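Local coordinates for protein Phikz039 (Pseudomonas phage phikz, PDB 3ZBQ) that is a phage-encoded member of the tubulin/FtsZ family, PhuZ, with a guanosine-5'-diphosphate bound at its nucleotide-binding domain, at residues S129-Y135 against I164-V170. Residues are numbered along the deposited sequence; the frame is centred on the assembly and turned at random.
Sequences SVVIGSY and INYHENV. With GDP (guanosine-5'-diphosphate), chain B.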
loop_
_atom_site.group_PDB
_atom_site.type_symbol
_atom_site.label_atom_id
_atom_site.label_comp_id
_atom_site.label_asym_id
_atom_site.label_seq_id
_atom_site.Cartn_x
_atom_site.Cartn_y
_atom_site.Cartn_z
ATOM N N SER A 129 4.103 1.367 3.014
ATOM C CA SER A 129 2.952 1.329 2.112
ATOM C C SER A 129 1.658 1.276 2.896
ATOM O O SER A 129 1.546 0.534 3.885
ATOM C CB SER A 129 3.015 0.113 1.183
ATOM O OG SER A 129 3.957 0.320 0.146
ATOM N N VAL A 130 0.672 2.039 2.437
ATOM C CA VAL A 130 -0.680 1.944 2.974
ATOM C C VAL A 130 -1.551 1.376 1.848
ATOM O O VAL A 130 -1.675 1.983 0.784
ATOM C CB VAL A 130 -1.197 3.313 3.492
ATOM C CG1 VAL A 130 -2.592 3.165 4.069
ATOM C CG2 VAL A 130 -0.245 3.863 4.579
ATOM N N VAL A 131 -2.080 0.172 2.063
ATOM C CA VAL A 131 -2.691 -0.604 0.975
ATOM C C VAL A 131 -4.081 -1.134 1.311
ATOM O O VAL A 131 -4.448 -1.242 2.483
ATOM C CB VAL A 131 -1.765 -1.771 0.539
ATOM C CG1 VAL A 131 -0.356 -1.242 0.216
ATOM C CG2 VAL A 131 -1.673 -2.842 1.642
ATOM N N ILE A 132 -4.850 -1.465 0.266
ATOM C CA ILE A 132 -6.238 -1.925 0.407
ATOM C C ILE A 132 -6.463 -3.260 -0.301
ATOM O O ILE A 132 -6.297 -3.362 -1.523
ATOM C CB ILE A 132 -7.244 -0.892 -0.170
ATOM C CG1 ILE A 132 -7.031 0.483 0.472
ATOM C CG2 ILE A 132 -8.690 -1.357 0.031
ATOM C CD1 ILE A 132 -7.696 1.633 -0.276
ATOM N N GLY A 133 -6.845 -4.286 0.459
ATOM C CA GLY A 133 -7.144 -5.581 -0.136
ATOM C C GLY A 133 -8.600 -5.661 -0.569
ATOM O O GLY A 133 -9.482 -5.122 0.105
ATOM N N SER A 134 -8.863 -6.317 -1.697
ATOM C CA SER A 134 -10.245 -6.495 -2.151
ATOM C C SER A 134 -10.399 -7.800 -2.915
ATOM O O SER A 134 -9.415 -8.399 -3.362
ATOM C CB SER A 134 -10.727 -5.298 -2.987
ATOM O OG SER A 134 -10.025 -5.185 -4.219
ATOM N N TYR A 135 -11.641 -8.245 -3.073
ATOM C CA TYR A 135 -11.885 -9.539 -3.678
ATOM C C TYR A 135 -13.314 -9.624 -4.169
ATOM O O TYR A 135 -13.938 -10.680 -4.050
ATOM C CB TYR A 135 -11.623 -10.662 -2.675
ATOM C CG TYR A 135 -12.083 -10.338 -1.282
ATOM C CD1 TYR A 135 -13.404 -10.519 -0.898
ATOM C CD2 TYR A 135 -11.183 -9.852 -0.339
ATOM C CE1 TYR A 135 -13.821 -10.219 0.389
ATOM C CE2 TYR A 135 -11.587 -9.548 0.938
ATOM C CZ TYR A 135 -12.900 -9.727 1.299
ATOM O OH TYR A 135 -13.274 -9.425 2.591
ATOM N N ILE A 164 4.003 -2.992 5.068
ATOM C CA ILE A 164 2.658 -2.674 4.617
ATOM C C ILE A 164 1.712 -2.432 5.797
ATOM O O ILE A 164 1.702 -3.181 6.789
ATOM C CB ILE A 164 2.090 -3.759 3.659
ATOM C CG1 ILE A 164 1.811 -5.059 4.413
ATOM C CG2 ILE A 164 3.053 -4.018 2.507
ATOM C CD1 ILE A 164 0.967 -6.064 3.608
ATOM N N ASN A 165 0.955 -1.345 5.690
ATOM C CA ASN A 165 -0.142 -1.059 6.599
ATOM C C ASN A 165 -1.412 -1.469 5.861
ATOM O O ASN A 165 -1.790 -0.843 4.865
ATOM C CB ASN A 165 -0.132 0.427 6.971
ATOM C CG ASN A 165 -1.320 0.829 7.809
ATOM O OD1 ASN A 165 -2.246 1.473 7.314
ATOM N ND2 ASN A 165 -1.303 0.466 9.088
ATOM N N TYR A 166 -2.049 -2.542 6.331
ATOM C CA TYR A 166 -3.073 -3.238 5.545
ATOM C C TYR A 166 -4.513 -2.926 5.946
ATOM O O TYR A 166 -4.869 -2.935 7.131
ATOM C CB TYR A 166 -2.837 -4.755 5.605
ATOM C CG TYR A 166 -3.905 -5.537 4.860
ATOM C CD1 TYR A 166 -3.890 -5.614 3.476
ATOM C CD2 TYR A 166 -4.928 -6.189 5.546
ATOM C CE1 TYR A 166 -4.863 -6.323 2.781
ATOM C CE2 TYR A 166 -5.910 -6.904 4.862
ATOM C CZ TYR A 166 -5.868 -6.969 3.487
ATOM O OH TYR A 166 -6.844 -7.667 2.797
ATOM N N HIS A 167 -5.355 -2.693 4.940
ATOM C CA HIS A 167 -6.759 -2.425 5.167
ATOM C C HIS A 167 -7.530 -3.283 4.199
ATOM O O HIS A 167 -7.190 -3.352 3.034
ATOM C CB HIS A 167 -7.071 -0.951 4.905
ATOM C CG HIS A 167 -6.304 -0.028 5.798
ATOM N ND1 HIS A 167 -6.867 0.567 6.903
ATOM C CD2 HIS A 167 -5.007 0.362 5.773
ATOM C CE1 HIS A 167 -5.947 1.286 7.529
ATOM N NE2 HIS A 167 -4.811 1.180 6.860
ATOM N N GLU A 168 -8.562 -3.938 4.690
ATOM C CA GLU A 168 -9.367 -4.782 3.819
ATOM C C GLU A 168 -10.689 -4.127 3.500
ATOM O O GLU A 168 -11.377 -3.641 4.403
ATOM C CB GLU A 168 -9.606 -6.106 4.518
ATOM C CG GLU A 168 -10.246 -7.148 3.643
ATOM C CD GLU A 168 -10.180 -8.495 4.296
ATOM O OE1 GLU A 168 -9.052 -9.012 4.473
ATOM O OE2 GLU A 168 -11.251 -9.019 4.646
ATOM N N ASN A 169 -11.049 -4.107 2.215
ATOM C CA ASN A 169 -12.401 -3.749 1.823
ATOM C C ASN A 169 -13.268 -4.968 2.100
ATOM O O ASN A 169 -13.490 -5.802 1.216
ATOM C CB ASN A 169 -12.477 -3.386 0.333
ATOM C CG ASN A 169 -12.146 -1.920 0.056
ATOM O OD1 ASN A 169 -12.007 -1.110 0.976
ATOM N ND2 ASN A 169 -12.044 -1.567 -1.229
ATOM N N VAL A 170 -13.717 -5.090 3.345
ATOM C CA VAL A 170 -14.574 -6.199 3.728
ATOM C C VAL A 170 -15.865 -6.095 2.934
ATOM O O VAL A 170 -16.536 -5.061 2.941
ATOM C CB VAL A 170 -14.864 -6.215 5.236
ATOM C CG1 VAL A 170 -15.740 -7.400 5.581
ATOM C CG2 VAL A 170 -13.552 -6.321 6.019
HETATM P PB GDP B . -6.292 1.187 -10.066
HETATM O O1B GDP B . -6.578 2.585 -10.553
HETATM O O2B GDP B . -5.145 1.195 -9.075
HETATM O O3B GDP B . -5.995 0.245 -11.206
HETATM O O3A GDP B . -7.567 0.568 -9.306
HETATM P PA GDP B . -8.484 1.322 -8.222
HETATM O O1A GDP B . -9.221 2.545 -8.714
HETATM O O2A GDP B . -7.670 1.634 -6.983
HETATM O "O5'" GDP B . -9.560 0.195 -7.879
HETATM C "C5'" GDP B . -9.165 -1.103 -7.451
HETATM C "C4'" GDP B . -9.976 -1.486 -6.215
HETATM O "O4'" GDP B . -9.588 -0.658 -5.118
HETATM C "C3'" GDP B . -11.469 -1.263 -6.361
HETATM O "O3'" GDP B . -12.090 -2.421 -6.941
HETATM C "C2'" GDP B . -11.911 -1.028 -4.937
HETATM O "O2'" GDP B . -12.070 -2.285 -4.276
HETATM C "C1'" GDP B . -10.709 -0.394 -4.276
HETATM N N9 GDP B . -10.831 1.077 -4.179
HETATM C C8 GDP B . -10.753 1.987 -5.169
HETATM N N7 GDP B . -10.892 3.244 -4.682
HETATM C C5 GDP B . -11.045 3.149 -3.345
HETATM C C6 GDP B . -11.241 4.080 -2.210
HETATM O O6 GDP B . -11.280 5.324 -2.388
HETATM N N1 GDP B . -11.351 3.540 -0.983
HETATM C C2 GDP B . -11.304 2.210 -0.760
HETATM N N2 GDP B . -11.438 1.727 0.500
HETATM N N3 GDP B . -11.129 1.307 -1.748
HETATM C C4 GDP B . -10.999 1.716 -3.028
HETATM O O HOH W 1 -13.569 -6.736 -1.354
#
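I164 lies beside S129 in the parallel pair of strands 127-133 and 163-168; its CB is 4.4 Å from V131 CG2, on the face covered by helix 284-304. N165 uses both its backbone N-H and O on the 129-133 strand: the N-H points almost straight (172°) at S129 O, 2.7 Å away, and the O receives V131 N. The N165 side chain runs alongside V130 on the opposite face, where OD1 accepts H167 NE2 at 2.6 Å from above the amide plane, while L224 O holds ND2. Y166 swings CG anti to its backbone N (chi1 177°), setting the ring edge against V131 CG2 and its far end beside G133; CE1, CZ and the hydroxyl oxygen OH occupy the side where a side chain would stand. H167 N reaches V131 O along a bent bond (137°), and H167 O takes G133 N. E168 is extended toward Y135: Y135 OH donates to OE2 at 2.9 Å, from above the carboxylate plane, and Y166 OH to OE1; R291 also bonds Y135 OH. N169, centre of an inverse gamma turn, gives its N-H to G133 O and its amide to GDP: OD1 accepts N2 (2.9 Å), ND2 donates to N3 (3.1 Å) and O2'. I132 CG2 packs against this amide, CD1 against the base. A water links N169 O to Y135 N. The ladder joins a beta-alpha-beta unit crossed by helix 138-158; its C-terminal end places N169, I132 and S134 at GDP in the Rossmann-like tubulin/FtsZ core, where N169's amide matches the N2/N3 edge of guanine.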